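Ribonuclease J (PDB 5HAB) probably degrades RNA as an archaeal exoribonuclease of the metallo-beta-lactamase, beta-CASP family. Local coordinates at residues V97-G105 and Y120-T130. The protein carries 1 engineered substitution. Sequence-based numbering, arbitrary orientation.
Sequences VRAIVCTHG and YAAPIIATPYT
I100 and I125 pair strand 97-102 with strand 124-126 through their backbones and send their side chains to opposite faces of the sheet. I100 is held through both its N-H and its C=O. I100 N donates to P123 O at 3.0 Å. I100 O in turn receives I125 N at 2.7 Å, the donor standing off the carbonyl plane. The next bond, from C102 N to I125 O, is straight, with an angle of 168° at the hydrogen. I100 CB lies 4.1 Å from I124 CG1, and its CD1 extends to Y120 CB. The side chain of I125 leaves the sheet by the other face, where CD1 presses on A99 CB at 3.7 Å; V101 shares that face, and strand 166-172 covers both through I167 and F169. This parallel pair, joined by a mainly helical crossover, belongs to the mixed sheet of the metallo-beta-lactamase fold, in which strand 49-53 flanks 97-102 on its other edge. The chain runs on from strand 97-102 to H104, whose NE2 is hydrogen-bonded to D196 and whose ring stacks on H109. T130, on the first turn of helix 128-138, fits against this loop: with CG2 anti to the backbone N (chi1 -48° for OG1), the methyl comes to 3.4 Å from H104 C. One water ties C102 O to T127 N at the helix N-cap, and another lies between T130 OG1 and G105 N, the latter bond weak. At the opposite end, V97 CG2 meets the Y120 ring obliquely, 3.6 Å from CD1, while the phenol OH is hydrogen-bonded to D87. Beside them A122 CB sits over the R98-A99 peptide, and a further water links R98 NH1 to A121 O, the guanidinium also forming a salt bridge through NE to D49.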
# COMPACT_ATOMS: atom_id res chain seq x y z
N VAL B 97 38.74 22.46 9.98
CA VAL B 97 38.48 21.80 8.71
C VAL B 97 39.66 21.96 7.77
O VAL B 97 40.06 23.08 7.43
CB VAL B 97 37.18 22.33 8.07
CG1 VAL B 97 36.96 21.69 6.71
CG2 VAL B 97 36.00 22.06 8.99
N ARG B 98 40.23 20.83 7.35
CA ARG B 98 41.41 20.84 6.51
C ARG B 98 41.11 20.50 5.05
O ARG B 98 41.91 20.83 4.17
CB ARG B 98 42.45 19.85 7.06
CG ARG B 98 42.94 20.18 8.46
CD ARG B 98 43.68 21.52 8.50
NE ARG B 98 44.06 21.91 9.86
CZ ARG B 98 44.50 23.13 10.19
NH1 ARG B 98 44.61 24.07 9.26
NH2 ARG B 98 44.82 23.40 11.45
N ALA B 99 39.98 19.85 4.80
CA ALA B 99 39.61 19.48 3.44
C ALA B 99 38.12 19.18 3.32
O ALA B 99 37.47 18.81 4.30
CB ALA B 99 40.43 18.29 2.96
N ILE B 100 37.59 19.33 2.11
CA ILE B 100 36.21 18.98 1.81
C ILE B 100 36.19 17.94 0.69
O ILE B 100 36.55 18.24 -0.45
CB ILE B 100 35.41 20.23 1.42
CG1 ILE B 100 35.39 21.22 2.58
CG2 ILE B 100 34.01 19.85 0.99
CD1 ILE B 100 34.64 22.50 2.27
N VAL B 101 35.78 16.72 1.00
CA VAL B 101 35.70 15.68 -0.02
C VAL B 101 34.29 15.59 -0.59
O VAL B 101 33.31 15.62 0.15
CB VAL B 101 36.15 14.31 0.53
CG1 VAL B 101 35.99 13.23 -0.54
CG2 VAL B 101 37.60 14.37 0.98
N CYS B 102 34.21 15.51 -1.92
CA CYS B 102 32.95 15.23 -2.59
C CYS B 102 33.06 13.91 -3.33
O CYS B 102 33.82 13.80 -4.29
CB CYS B 102 32.58 16.36 -3.55
SG CYS B 102 32.12 17.88 -2.73
N THR B 103 32.30 12.91 -2.89
CA THR B 103 32.47 11.56 -3.41
C THR B 103 31.86 11.41 -4.80
O THR B 103 32.21 10.48 -5.53
CB THR B 103 31.84 10.52 -2.47
OG1 THR B 103 30.53 10.96 -2.08
CG2 THR B 103 32.70 10.33 -1.23
N HIS B 104 30.97 12.32 -5.17
CA HIS B 104 30.51 12.42 -6.56
C HIS B 104 29.83 13.75 -6.82
O HIS B 104 29.71 14.59 -5.92
CB HIS B 104 29.57 11.26 -6.94
CG HIS B 104 28.28 11.23 -6.17
ND1 HIS B 104 27.37 12.26 -6.22
CD2 HIS B 104 27.73 10.29 -5.37
CE1 HIS B 104 26.33 11.96 -5.46
NE2 HIS B 104 26.52 10.77 -4.94
N GLY B 105 29.34 13.95 -8.04
CA GLY B 105 28.86 15.25 -8.46
C GLY B 105 27.37 15.49 -8.57
O GLY B 105 26.95 16.48 -9.17
N TYR B 120 34.77 27.75 4.74
CA TYR B 120 35.85 26.94 5.28
C TYR B 120 37.15 27.22 4.53
O TYR B 120 37.16 27.37 3.31
CB TYR B 120 35.50 25.45 5.21
CG TYR B 120 34.28 25.08 6.02
CD1 TYR B 120 34.39 24.78 7.37
CD2 TYR B 120 33.02 25.07 5.44
CE1 TYR B 120 33.27 24.45 8.12
CE2 TYR B 120 31.90 24.75 6.18
CZ TYR B 120 32.03 24.44 7.51
OH TYR B 120 30.91 24.12 8.24
N ALA B 121 38.24 27.31 5.29
CA ALA B 121 39.56 27.53 4.71
C ALA B 121 40.18 26.19 4.32
O ALA B 121 41.14 25.72 4.93
CB ALA B 121 40.46 28.26 5.69
N ALA B 122 39.59 25.57 3.30
CA ALA B 122 39.98 24.23 2.89
C ALA B 122 39.74 24.02 1.40
O ALA B 122 38.82 24.61 0.84
CB ALA B 122 39.22 23.18 3.71
N PRO B 123 40.59 23.22 0.75
CA PRO B 123 40.38 22.84 -0.65
C PRO B 123 39.28 21.78 -0.78
O PRO B 123 39.02 21.05 0.18
CB PRO B 123 41.73 22.26 -1.06
CG PRO B 123 42.24 21.66 0.20
CD PRO B 123 41.78 22.56 1.32
N ILE B 124 38.67 21.69 -1.95
CA ILE B 124 37.69 20.65 -2.23
C ILE B 124 38.37 19.54 -3.01
O ILE B 124 38.96 19.79 -4.05
CB ILE B 124 36.50 21.22 -3.00
CG1 ILE B 124 35.77 22.26 -2.15
CG2 ILE B 124 35.56 20.10 -3.42
CD1 ILE B 124 34.69 23.01 -2.90
N ILE B 125 38.29 18.31 -2.51
CA ILE B 125 38.96 17.20 -3.18
C ILE B 125 37.92 16.31 -3.84
O ILE B 125 36.93 15.93 -3.21
CB ILE B 125 39.82 16.39 -2.21
CG1 ILE B 125 40.77 17.31 -1.43
CG2 ILE B 125 40.60 15.32 -2.96
CD1 ILE B 125 41.42 16.64 -0.24
N ALA B 126 38.12 15.99 -5.11
CA ALA B 126 37.13 15.21 -5.85
C ALA B 126 37.71 14.57 -7.10
O ALA B 126 38.84 14.84 -7.49
CB ALA B 126 35.94 16.10 -6.21
N THR B 127 36.92 13.70 -7.73
CA THR B 127 37.32 13.09 -8.99
C THR B 127 37.23 14.10 -10.12
O THR B 127 36.48 15.07 -10.02
CB THR B 127 36.43 11.87 -9.31
OG1 THR B 127 35.07 12.29 -9.42
CG2 THR B 127 36.57 10.81 -8.23
N PRO B 128 37.99 13.88 -11.21
CA PRO B 128 38.01 14.78 -12.37
C PRO B 128 36.64 15.25 -12.83
O PRO B 128 36.42 16.46 -12.95
CB PRO B 128 38.68 13.92 -13.45
CG PRO B 128 39.65 13.09 -12.68
CD PRO B 128 39.00 12.81 -11.34
N TYR B 129 35.72 14.32 -13.08
CA TYR B 129 34.38 14.69 -13.52
C TYR B 129 33.67 15.53 -12.45
O TYR B 129 33.09 16.59 -12.74
CB TYR B 129 33.56 13.44 -13.85
CG TYR B 129 32.20 13.76 -14.44
CD1 TYR B 129 32.08 14.41 -15.66
CD2 TYR B 129 31.03 13.40 -13.77
CE1 TYR B 129 30.84 14.70 -16.20
CE2 TYR B 129 29.79 13.68 -14.30
CZ TYR B 129 29.70 14.34 -15.52
OH TYR B 129 28.46 14.63 -16.05
N THR B 130 33.73 15.05 -11.21
CA THR B 130 33.15 15.75 -10.08
C THR B 130 33.74 17.15 -9.94
O THR B 130 33.00 18.13 -9.76
CB THR B 130 33.37 15.00 -8.76
OG1 THR B 130 33.01 13.63 -8.92
CG2 THR B 130 32.54 15.63 -7.66
O HOH W 1 43.01 24.75 6.87
O HOH W 2 34.20 12.52 -6.63
O HOH W 3 31.02 12.43 -10.31